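Local coordinates for protein glutathione S-transferase (Sulfitobacter, PDB 4GF0) that binds glutathione and probably catalyses its thiol's attack on electrophilic substrates, as glutathione S-transferases generally do, at residues Y7-P10 against G11-S14; M106-A109 against H110-M114; K121-S124 against S125-M129. One frame throughout, in Å; residues are numbered along the deposited sequence.

Contact 1: Y7-P10 against G11-S14; sequences YFTP and GTIS. With GSH (glutathione), chain D.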
ATOM      1  N   TYR A   7     -15.631   1.309  -8.656  1.00 11.33           N
ATOM      2  CA  TYR A   7     -15.184   2.231  -9.691  1.00 11.55           C
ATOM      3  C   TYR A   7     -13.840   1.730 -10.209  1.00 11.80           C
ATOM      4  O   TYR A   7     -12.916   1.525  -9.436  1.00 12.59           O
ATOM      5  CB  TYR A   7     -15.055   3.636  -9.104  1.00 12.00           C
ATOM      6  CG  TYR A   7     -16.388   4.162  -8.645  1.00 12.82           C
ATOM      7  CD1 TYR A   7     -16.885   3.861  -7.385  1.00 19.40           C
ATOM      8  CD2 TYR A   7     -17.172   4.931  -9.494  1.00 18.36           C
ATOM      9  CE1 TYR A   7     -18.135   4.336  -6.981  1.00 18.97           C
ATOM     10  CE2 TYR A   7     -18.402   5.406  -9.093  1.00 21.88           C
ATOM     11  CZ  TYR A   7     -18.877   5.104  -7.844  1.00 25.98           C
ATOM     12  OH  TYR A   7     -20.107   5.587  -7.461  1.00 29.30           O
ATOM     13  N   PHE A   8     -13.750   1.527 -11.516  1.00 13.40           N
ATOM     14  CA  PHE A   8     -12.587   0.879 -12.098  1.00 14.68           C
ATOM     15  C   PHE A   8     -12.301   1.456 -13.470  1.00 16.52           C
ATOM     16  O   PHE A   8     -13.127   2.163 -14.060  1.00 14.24           O
ATOM     17  CB  PHE A   8     -12.860  -0.624 -12.255  1.00 12.13           C
ATOM     18  CG  PHE A   8     -13.618  -0.961 -13.507  1.00 13.85           C
ATOM     19  CD1 PHE A   8     -15.001  -0.808 -13.558  1.00 16.67           C
ATOM     20  CD2 PHE A   8     -12.954  -1.406 -14.649  1.00 15.28           C
ATOM     21  CE1 PHE A   8     -15.706  -1.101 -14.722  1.00 20.81           C
ATOM     22  CE2 PHE A   8     -13.653  -1.683 -15.809  1.00 16.52           C
ATOM     23  CZ  PHE A   8     -15.029  -1.535 -15.845  1.00 23.18           C
ATOM     24  N   THR A   9     -11.133   1.112 -14.001  1.00 13.22           N
ATOM     25  CA  THR A   9     -10.768   1.491 -15.356  1.00 13.62           C
ATOM     26  C   THR A   9     -10.076   0.275 -15.943  1.00 12.95           C
ATOM     27  O   THR A   9      -9.240  -0.326 -15.266  1.00 19.53           O
ATOM     28  CB  THR A   9      -9.810   2.684 -15.337  1.00 16.41           C
ATOM     29  OG1 THR A   9     -10.447   3.792 -14.689  1.00 17.26           O
ATOM     30  CG2 THR A   9      -9.403   3.088 -16.760  1.00 16.10           C
ATOM     31  N   PRO A  10     -10.429  -0.107 -17.181  1.00 16.89           N
ATOM     32  CA  PRO A  10      -9.820  -1.324 -17.736  1.00 17.16           C
ATOM     33  C   PRO A  10      -8.297  -1.219 -17.736  1.00 20.44           C
ATOM     34  O   PRO A  10      -7.768  -0.127 -17.966  1.00 19.78           O
ATOM     35  CB  PRO A  10     -10.352  -1.360 -19.172  1.00 22.36           C
ATOM     36  CG  PRO A  10     -11.652  -0.596 -19.106  1.00 25.62           C
ATOM     37  CD  PRO A  10     -11.399   0.505 -18.109  1.00 20.35           C
ATOM     38  N   GLY A  11      -7.610  -2.318 -17.430  1.00 20.83           N
ATOM     39  CA  GLY A  11      -6.160  -2.347 -17.507  1.00 22.86           C
ATOM     40  C   GLY A  11      -5.455  -1.725 -16.314  1.00 28.45           C
ATOM     41  O   GLY A  11      -4.223  -1.667 -16.282  1.00 28.00           O
ATOM     42  N   THR A  12      -6.222  -1.247 -15.338  1.00 18.56           N
ATOM     43  CA  THR A  12      -5.626  -0.628 -14.153  1.00 11.87           C
ATOM     44  C   THR A  12      -5.670  -1.554 -12.947  1.00 15.61           C
ATOM     45  O   THR A  12      -6.272  -2.641 -12.986  1.00 15.59           O
ATOM     46  CB  THR A  12      -6.296   0.722 -13.793  1.00 13.86           C
ATOM     47  OG1 THR A  12      -7.642   0.497 -13.354  1.00 12.50           O
ATOM     48  CG2 THR A  12      -6.298   1.664 -14.998  1.00 16.02           C
ATOM     49  N   ILE A  13      -5.066  -1.094 -11.854  1.00 15.61           N
ATOM     50  CA  ILE A  13      -4.970  -1.887 -10.638  1.00 13.64           C
ATOM     51  C   ILE A  13      -6.338  -2.169 -10.007  1.00 14.30           C
ATOM     52  O   ILE A  13      -6.489  -3.132  -9.246  1.00 15.24           O
ATOM     53  CB  ILE A  13      -4.021  -1.225  -9.609  1.00 14.38           C
ATOM     54  CG1 ILE A  13      -3.533  -2.247  -8.578  1.00 16.07           C
ATOM     55  CG2 ILE A  13      -4.686  -0.003  -8.952  1.00 16.81           C
ATOM     56  CD1 ILE A  13      -2.799  -3.430  -9.219  1.00 20.77           C
ATOM     57  N   SER A  14      -7.332  -1.338 -10.324  1.00 12.32           N
ATOM     58  CA  SER A  14      -8.699  -1.551  -9.843  1.00 11.70           C
ATOM     59  C   SER A  14      -9.224  -2.927 -10.223  1.00 13.12           C
ATOM     60  O   SER A  14     -10.110  -3.467  -9.549  1.00 13.81           O
ATOM     61  CB  SER A  14      -9.648  -0.484 -10.402  1.00 16.92           C
ATOM     62  OG  SER A  14      -9.584  -0.419 -11.825  1.00 16.52           O
TER
HETATM   63  N1  GSH D 302      -2.185   3.459  -4.175  1.00 17.62           N
HETATM   64  CA1 GSH D 302      -3.339   3.383  -5.042  1.00 18.42           C
HETATM   65  C1  GSH D 302      -3.972   2.033  -4.931  1.00 20.22           C
HETATM   66  O11 GSH D 302      -5.224   1.910  -5.014  1.00 14.13           O
HETATM   67  O12 GSH D 302      -3.252   1.008  -4.780  1.00 17.94           O
HETATM   68  CB1 GSH D 302      -2.923   3.587  -6.480  1.00 17.64           C
HETATM   69  CG1 GSH D 302      -4.178   3.975  -7.266  1.00 13.14           C
HETATM   70  CD1 GSH D 302      -3.770   4.453  -8.664  1.00 16.92           C
HETATM   71  OE1 GSH D 302      -2.809   5.208  -8.820  1.00 15.45           O
HETATM   72  N2  GSH D 302      -4.542   3.993  -9.814  1.00 16.71           N
HETATM   73  CA2 GSH D 302      -4.179   4.441 -11.136  1.00 17.77           C
HETATM   74  C2  GSH D 302      -4.950   5.705 -11.413  1.00 19.24           C
HETATM   75  O2  GSH D 302      -6.049   5.891 -10.909  1.00 17.38           O
HETATM   76  CB2 GSH D 302      -4.526   3.414 -12.166  1.00 18.11           C
HETATM   77  SG2 GSH D 302      -3.498   1.971 -11.949  1.00 22.17           S
HETATM   78  N3  GSH D 302      -4.399   6.746 -12.272  1.00 16.98           N
HETATM   79  CA3 GSH D 302      -5.195   7.944 -12.512  1.00 15.92           C
HETATM   80  C3  GSH D 302      -4.333   9.182 -12.533  1.00 25.11           C
HETATM   81  O31 GSH D 302      -3.171   9.160 -12.033  1.00 22.91           O
HETATM   82  O32 GSH D 302      -4.783  10.260 -13.036  1.00 22.34           O
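Thr12 reaches back across a type II beta turn and takes hold of Thr9 twice. Its hydroxyl donates to the Thr9 carbonyl, with OG1 of Thr12 only 2.6 Å from O of Thr9, and its backbone N-H closes the turn on the same oxygen, Thr12 N to Thr9 O being 3.2 Å. Both donors sit somewhat out of the carbonyl plane. With chi1 at 68°, Thr12 OG1 is tucked between its own backbone N and carbonyl carbon, facing back into the turn, while the methyl CG2 lies 3.7 Å from Thr9 CB.

Ser14 supplies the third grip. Its OG accepts the backbone N-H of Thr9 in a nearly straight bond (Thr9 N to Ser14 OG 3.1 Å, 162° at the hydrogen) and in turn donates to Thr12, Ser14 OG to Thr12 OG1 being 2.6 Å. The same side chain rests against Phe8, with OG 3.3 Å from Phe8 CB. Gly11 carries the positive phi of 80° that the turn needs at its third position, where a side chain would collide with Pro10 O. Farther out, Thr9 OG1 is bonded to Val33 O, and Trp172 NE1 to Gly11 O.

This is the passage from strand 4-8 to helix 14-23 in the thioredoxin-like domain, and glutathione lies on it: its SG2 is 3.4 Å from Ile13 N and 3.6 Å from Thr12 CB. The two hydroxyl protons are committed in a closed ring from Thr9 N through Ser14 OG and Thr12 OG1 to Thr9 O. Thr12 therefore brings carbon rather than a donated hydroxyl proton to the sulfur, and any polar help to a thiolate would more likely come from neighbouring groups such as the Ile13 amide.

Contact 2: M106-A109 against H110-M114; sequences MHVA and HAHKM. With GSH (glutathione), chain D.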
ATOM      1  N   MET A 106       6.439  -1.794  -6.759  1.00 14.33           N
ATOM      2  CA  MET A 106       6.278  -2.208  -8.148  1.00 14.63           C
ATOM      3  C   MET A 106       5.270  -1.340  -8.904  1.00 15.97           C
ATOM      4  O   MET A 106       5.539  -0.915 -10.030  1.00 16.10           O
ATOM      5  CB  MET A 106       5.927  -3.697  -8.251  1.00 14.80           C
ATOM      6  CG  MET A 106       6.111  -4.264  -9.660  1.00 15.47           C
ATOM      7  SD  MET A 106       6.151  -6.073  -9.611  1.00 18.67           S
ATOM      8  CE  MET A 106       6.406  -6.505 -11.332  1.00 18.65           C
ATOM      9  N   HIS A 107       4.115  -1.064  -8.295  1.00 14.28           N
ATOM     10  CA  HIS A 107       3.152  -0.172  -8.935  1.00 14.46           C
ATOM     11  C   HIS A 107       3.787   1.205  -9.053  1.00 14.51           C
ATOM     12  O   HIS A 107       3.626   1.888 -10.062  1.00 15.86           O
ATOM     13  CB  HIS A 107       1.839  -0.094  -8.141  1.00 14.98           C
ATOM     14  CG  HIS A 107       0.724   0.600  -8.870  1.00 16.93           C
ATOM     15  ND1 HIS A 107      -0.574   0.588  -8.411  1.00 18.09           N
ATOM     16  CD2 HIS A 107       0.716   1.324 -10.014  1.00 19.68           C
ATOM     17  CE1 HIS A 107      -1.340   1.277  -9.242  1.00 18.27           C
ATOM     18  NE2 HIS A 107      -0.585   1.730 -10.224  1.00 21.50           N
ATOM     19  N   VAL A 108       4.520   1.604  -8.019  1.00 15.43           N
ATOM     20  CA  VAL A 108       5.173   2.909  -8.016  1.00 17.69           C
ATOM     21  C   VAL A 108       6.183   3.044  -9.161  1.00 18.38           C
ATOM     22  O   VAL A 108       6.239   4.092  -9.813  1.00 16.70           O
ATOM     23  CB  VAL A 108       5.828   3.216  -6.648  1.00 14.36           C
ATOM     24  CG1 VAL A 108       6.752   4.436  -6.740  1.00 15.49           C
ATOM     25  CG2 VAL A 108       4.745   3.428  -5.586  1.00 14.86           C
ATOM     26  N   ALA A 109       6.961   1.990  -9.419  1.00 15.91           N
ATOM     27  CA  ALA A 109       7.878   1.987 -10.558  1.00 17.37           C
ATOM     28  C   ALA A 109       7.120   2.154 -11.872  1.00 16.96           C
ATOM     29  O   ALA A 109       7.531   2.921 -12.745  1.00 19.74           O
ATOM     30  CB  ALA A 109       8.731   0.715 -10.585  1.00 16.73           C
ATOM     31  N   HIS A 110       6.015   1.433 -12.014  1.00 16.11           N
ATOM     32  CA  HIS A 110       5.195   1.519 -13.223  1.00 20.03           C
ATOM     33  C   HIS A 110       4.623   2.928 -13.402  1.00 16.78           C
ATOM     34  O   HIS A 110       4.533   3.429 -14.519  1.00 19.95           O
ATOM     35  CB  HIS A 110       4.058   0.498 -13.158  1.00 18.34           C
ATOM     36  CG  HIS A 110       3.031   0.663 -14.229  1.00 20.80           C
ATOM     37  ND1 HIS A 110       3.225   0.250 -15.528  1.00 21.03           N
ATOM     38  CD2 HIS A 110       1.772   1.185 -14.189  1.00 21.65           C
ATOM     39  CE1 HIS A 110       2.145   0.514 -16.247  1.00 24.14           C
ATOM     40  NE2 HIS A 110       1.252   1.082 -15.447  1.00 22.25           N
ATOM     41  N   ALA A 111       4.256   3.557 -12.288  1.00 18.77           N
ATOM     42  CA  ALA A 111       3.587   4.858 -12.304  1.00 16.39           C
ATOM     43  C   ALA A 111       4.489   5.952 -12.846  1.00 18.29           C
ATOM     44  O   ALA A 111       4.007   6.985 -13.316  1.00 19.21           O
ATOM     45  CB  ALA A 111       3.101   5.225 -10.908  1.00 20.63           C
ATOM     46  N   HIS A 112       5.796   5.726 -12.791  1.00 16.88           N
ATOM     47  CA  HIS A 112       6.743   6.713 -13.305  1.00 18.41           C
ATOM     48  C   HIS A 112       6.765   6.779 -14.830  1.00 24.14           C
ATOM     49  O   HIS A 112       7.391   7.674 -15.411  1.00 23.48           O
ATOM     50  CB  HIS A 112       8.148   6.471 -12.744  1.00 18.70           C
ATOM     51  CG  HIS A 112       8.315   6.930 -11.336  1.00 16.93           C
ATOM     52  ND1 HIS A 112       7.762   6.263 -10.252  1.00 16.36           N
ATOM     53  CD2 HIS A 112       8.939   8.014 -10.821  1.00 17.22           C
ATOM     54  CE1 HIS A 112       8.064   6.907  -9.144  1.00 19.65           C
ATOM     55  NE2 HIS A 112       8.781   7.975  -9.461  1.00 21.44           N
ATOM     56  N   LYS A 113       6.086   5.844 -15.485  1.00 18.82           N
ATOM     57  CA  LYS A 113       6.029   5.862 -16.944  1.00 20.78           C
ATOM     58  C   LYS A 113       5.152   6.996 -17.464  1.00 24.21           C
ATOM     59  O   LYS A 113       5.567   7.748 -18.353  1.00 28.42           O
ATOM     60  CB  LYS A 113       5.532   4.522 -17.500  1.00 23.60           C
ATOM     61  CG  LYS A 113       5.596   4.450 -19.025  1.00 31.88           C
ATOM     62  CD  LYS A 113       5.417   3.028 -19.544  1.00 37.92           C
ATOM     63  CE  LYS A 113       3.968   2.594 -19.544  1.00 44.61           C
ATOM     64  NZ  LYS A 113       3.806   1.256 -20.195  1.00 48.05           N
ATOM     65  N   MET A 114       3.945   7.110 -16.913  1.00 24.69           N
ATOM     66  CA  MET A 114       2.952   8.068 -17.392  1.00 24.78           C
ATOM     67  C   MET A 114       2.576   9.164 -16.394  1.00 22.28           C
ATOM     68  O   MET A 114       1.985  10.173 -16.782  1.00 23.41           O
ATOM     69  CB  MET A 114       1.670   7.337 -17.805  1.00 26.75           C
ATOM     70  CG  MET A 114       1.822   6.384 -18.977  1.00 39.50           C
ATOM     71  SD  MET A 114       2.391   7.221 -20.474  1.00 71.62           S
ATOM     72  CE  MET A 114       1.771   6.112 -21.741  1.00 66.76           C
TER
HETATM   73  N1  GSH D 302      -2.185   3.459  -4.175  1.00 17.62           N
HETATM   74  CA1 GSH D 302      -3.339   3.383  -5.042  1.00 18.42           C
HETATM   75  C1  GSH D 302      -3.972   2.033  -4.931  1.00 20.22           C
HETATM   76  O11 GSH D 302      -5.224   1.910  -5.014  1.00 14.13           O
HETATM   77  O12 GSH D 302      -3.252   1.008  -4.780  1.00 17.94           O
HETATM   78  CB1 GSH D 302      -2.923   3.587  -6.480  1.00 17.64           C
HETATM   79  CG1 GSH D 302      -4.178   3.975  -7.266  1.00 13.14           C
HETATM   80  CD1 GSH D 302      -3.770   4.453  -8.664  1.00 16.92           C
HETATM   81  OE1 GSH D 302      -2.809   5.208  -8.820  1.00 15.45           O
HETATM   82  N2  GSH D 302      -4.542   3.993  -9.814  1.00 16.71           N
HETATM   83  CA2 GSH D 302      -4.179   4.441 -11.136  1.00 17.77           C
HETATM   84  C2  GSH D 302      -4.950   5.705 -11.413  1.00 19.24           C
HETATM   85  O2  GSH D 302      -6.049   5.891 -10.909  1.00 17.38           O
HETATM   86  CB2 GSH D 302      -4.526   3.414 -12.166  1.00 18.11           C
HETATM   87  SG2 GSH D 302      -3.498   1.971 -11.949  1.00 22.17           S
HETATM   88  N3  GSH D 302      -4.399   6.746 -12.272  1.00 16.98           N
HETATM   89  CA3 GSH D 302      -5.195   7.944 -12.512  1.00 15.92           C
HETATM   90  C3  GSH D 302      -4.333   9.182 -12.533  1.00 25.11           C
HETATM   91  O31 GSH D 302      -3.171   9.160 -12.033  1.00 22.91           O
HETATM   92  O32 GSH D 302      -4.783  10.260 -13.036  1.00 22.34           O
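His112 folds back near the C-terminal end of helix 89-111 and fastens its ring to Val108. ND1 of His112 donates to O of Val108 at 2.7 Å, and the acceptor lies almost exactly in the ring plane, with 160° at the hydrogen. Chi1 of -77° puts the ring on the N-terminal side of its residue, alongside Val108 and pointing the same way, CG1 of Val108 3.7 Å from CE1 of His112. This is the tight side. Trp119 stacks on the His112 ring, and NE2 is bonded to NE2 of His112 of the second subunit, where Val108 also meets its own copy.

Regular helix bonds from His110 N to Met106 O and from Ala111 N to His107 O (2.9 Å) run into this turn. ND1 holds the ring against the helix while NE2 meets the second subunit, so the one ring joins this end of the helix to the dimer interface. With an alanine in place of His112, the Val108 carbonyl would probably lose its strongest donor and the partner histidine across the interface would be left without its mate.

Looser is the approach of the His107 and His110 rings, CD2 of His107 being 4.3 Å from CD2 of His110. His107 is itself buried against glutathione: its CG anti to the backbone N (chi1 -169°), it turns its edge to the ligand, with NE2 3.4 Å from SG2. The solvent side is that of His110 and Lys113, both partly exposed; His110 stacks on Trp172, and its ND1 shares Asp176 with the ammonium of Lys113.

Contact 3: K121-S124 against S125-M129; sequences KQQS and SFEDM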
ATOM      1  N   LYS A 121       8.344  18.376 -12.504  1.00 24.92           N
ATOM      2  CA  LYS A 121       7.663  19.356 -13.340  1.00 32.23           C
ATOM      3  C   LYS A 121       8.227  19.453 -14.756  1.00 33.77           C
ATOM      4  O   LYS A 121       7.515  19.838 -15.681  1.00 35.85           O
ATOM      5  CB  LYS A 121       7.697  20.735 -12.676  1.00 35.04           C
ATOM      6  CG  LYS A 121       6.508  20.992 -11.763  1.00 41.61           C
ATOM      7  CD  LYS A 121       6.757  22.182 -10.846  1.00 45.97           C
ATOM      8  CE  LYS A 121       5.612  22.368  -9.854  1.00 52.85           C
ATOM      9  NZ  LYS A 121       4.396  22.970 -10.468  1.00 57.47           N
ATOM     10  N   GLN A 122       9.500  19.110 -14.923  1.00 32.09           N
ATOM     11  CA  GLN A 122      10.166  19.297 -16.212  1.00 24.19           C
ATOM     12  C   GLN A 122      10.013  18.123 -17.175  1.00 23.47           C
ATOM     13  O   GLN A 122      10.047  16.954 -16.772  1.00 26.26           O
ATOM     14  CB  GLN A 122      11.650  19.624 -16.011  1.00 26.65           C
ATOM     15  CG  GLN A 122      11.888  20.776 -15.048  1.00 31.11           C
ATOM     16  CD  GLN A 122      11.188  22.050 -15.482  1.00 42.02           C
ATOM     17  OE1 GLN A 122      11.054  22.324 -16.678  1.00 49.94           O
ATOM     18  NE2 GLN A 122      10.736  22.839 -14.512  1.00 38.11           N
ATOM     19  N   GLN A 123       9.877  18.456 -18.457  1.00 39.85           N
ATOM     20  CA  GLN A 123       9.689  17.465 -19.506  1.00 35.62           C
ATOM     21  C   GLN A 123      10.880  16.521 -19.580  1.00 30.39           C
ATOM     22  O   GLN A 123      10.721  15.314 -19.767  1.00 33.25           O
ATOM     23  CB  GLN A 123       9.483  18.169 -20.853  1.00 41.61           C
ATOM     24  CG  GLN A 123       9.369  17.233 -22.054  1.00 50.26           C
ATOM     25  CD  GLN A 123       8.212  16.252 -21.940  1.00 56.62           C
ATOM     26  OE1 GLN A 123       7.203  16.529 -21.285  1.00 54.46           O
ATOM     27  NE2 GLN A 123       8.357  15.094 -22.580  1.00 60.86           N
ATOM     28  N   SER A 124      12.073  17.082 -19.431  1.00 27.83           N
ATOM     29  CA  SER A 124      13.298  16.296 -19.454  1.00 28.54           C
ATOM     30  C   SER A 124      13.293  15.280 -18.305  1.00 30.94           C
ATOM     31  O   SER A 124      13.772  14.157 -18.461  1.00 27.68           O
ATOM     32  CB  SER A 124      14.520  17.204 -19.360  1.00 33.12           C
ATOM     33  OG  SER A 124      14.480  17.956 -18.166  1.00 39.77           O
ATOM     34  N   SER A 125      12.753  15.675 -17.153  1.00 27.78           N
ATOM     35  CA  SER A 125      12.629  14.756 -16.023  1.00 25.76           C
ATOM     36  C   SER A 125      11.655  13.629 -16.347  1.00 24.98           C
ATOM     37  O   SER A 125      11.876  12.475 -15.974  1.00 25.38           O
ATOM     38  CB  SER A 125      12.162  15.490 -14.760  1.00 27.19           C
ATOM     39  OG  SER A 125      13.102  16.483 -14.377  1.00 27.37           O
ATOM     40  N   PHE A 126      10.567  13.960 -17.033  1.00 26.40           N
ATOM     41  CA  PHE A 126       9.589  12.945 -17.403  1.00 26.74           C
ATOM     42  C   PHE A 126      10.217  11.925 -18.346  1.00 27.05           C
ATOM     43  O   PHE A 126       9.955  10.727 -18.220  1.00 27.59           O
ATOM     44  CB  PHE A 126       8.360  13.569 -18.069  1.00 29.33           C
ATOM     45  CG  PHE A 126       7.642  14.575 -17.214  1.00 32.24           C
ATOM     46  CD1 PHE A 126       7.657  14.471 -15.832  1.00 26.22           C
ATOM     47  CD2 PHE A 126       6.945  15.627 -17.798  1.00 32.78           C
ATOM     48  CE1 PHE A 126       6.990  15.400 -15.046  1.00 28.00           C
ATOM     49  CE2 PHE A 126       6.278  16.556 -17.016  1.00 28.62           C
ATOM     50  CZ  PHE A 126       6.302  16.443 -15.642  1.00 24.25           C
ATOM     51  N   GLU A 127      11.035  12.404 -19.286  1.00 25.47           N
ATOM     52  CA  GLU A 127      11.650  11.536 -20.278  1.00 26.52           C
ATOM     53  C   GLU A 127      12.653  10.607 -19.619  1.00 27.51           C
ATOM     54  O   GLU A 127      12.743   9.427 -19.963  1.00 26.65           O
ATOM     55  CB  GLU A 127      12.326  12.364 -21.385  1.00 29.21           C
ATOM     56  CG  GLU A 127      11.344  13.171 -22.219  1.00 41.24           C
ATOM     57  CD  GLU A 127      12.031  14.135 -23.165  1.00 50.73           C
ATOM     58  OE1 GLU A 127      13.281  14.211 -23.149  1.00 55.88           O
ATOM     59  OE2 GLU A 127      11.315  14.822 -23.925  1.00 55.24           O
ATOM     60  N   ASP A 128      13.414  11.166 -18.679  1.00 27.30           N
ATOM     61  CA  ASP A 128      14.389  10.420 -17.893  1.00 26.78           C
ATOM     62  C   ASP A 128      13.669   9.299 -17.136  1.00 25.12           C
ATOM     63  O   ASP A 128      14.038   8.128 -17.243  1.00 28.96           O
ATOM     64  CB  ASP A 128      15.081  11.372 -16.906  1.00 26.67           C
ATOM     65  CG  ASP A 128      16.172  10.702 -16.093  1.00 27.23           C
ATOM     66  OD1 ASP A 128      16.475   9.514 -16.333  1.00 31.25           O
ATOM     67  OD2 ASP A 128      16.746  11.381 -15.212  1.00 28.27           O
ATOM     68  N   MET A 129      12.633   9.658 -16.393  1.00 23.84           N
ATOM     69  CA  MET A 129      11.922   8.676 -15.570  1.00 22.52           C
ATOM     70  C   MET A 129      11.259   7.597 -16.429  1.00 22.43           C
ATOM     71  O   MET A 129      11.285   6.408 -16.098  1.00 22.38           O
ATOM     72  CB  MET A 129      10.892   9.369 -14.660  1.00 24.74           C
ATOM     73  CG  MET A 129      11.536  10.266 -13.586  1.00 23.92           C
ATOM     74  SD  MET A 129      10.347  11.048 -12.468  1.00 27.14           S
ATOM     75  CE  MET A 129       9.500  12.150 -13.606  1.00 25.03           C
TER
HETATM   76  O   HOH W   1      15.030  17.664 -15.760  1.00 32.35           O
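The Phe126 ring carries the Gln122 carbonyl on one face, O of Gln122 standing 3.3 Å above the plane over the ring centre. At the rim, in plane, Gln123 OE1 comes 3.6 Å from Phe126 CD2, the amide plane 82° from that of the ring, its oxygen near the ring plane and facing the slightly positive edge hydrogens; Met129 CE lies in the plane at the edge too. The amide's other end serves Glu127: Gln123 NE2 donates to Glu127 OE2 in a long but straight bond (3.3 Å, 166°), striking the oxygen on its anti side. A bend at chi2 (59°) brings the Gln123 amide over between these two partners.

All this is the first turn of helix 123-148, with Gln122 at the N-cap. Its carbonyl, besides covering the ring, takes the first backbone bond, Phe126 N to Gln122 O at 3.1 Å. Ser124 OG and Ser125 OG share a water, which donates to Ser125 OG at 2.7 Å. Ser125 also faces the second subunit: Ser125 OG and Gln122 N are both bonded to Asp128 OD2 of the second subunit, while Asp128 here takes the reciprocal pair.

The three contacts follow in series along the chain. Contact 1 lies in the N-terminal thioredoxin-like domain, between strand 4-8 and helix 14-23; contact 2 ends helix 89-111 and contact 3 begins the next helix, 123-148. Contacts 1 and 2, with centres 15 Å apart, meet where Ile13 CG2 packs 3.6 Å from His107 CE1, and both touch glutathione at its sulfur. Contacts 2 and 3 are 14 Å apart between centres and touch through His112 CD2 and Met129 SD at 3.7 Å; both reach the second subunit. Contacts 1 and 3 stay about 17 Å apart at their nearest atoms. Contact 2 thus stands between the glutathione pocket and the dimer interface.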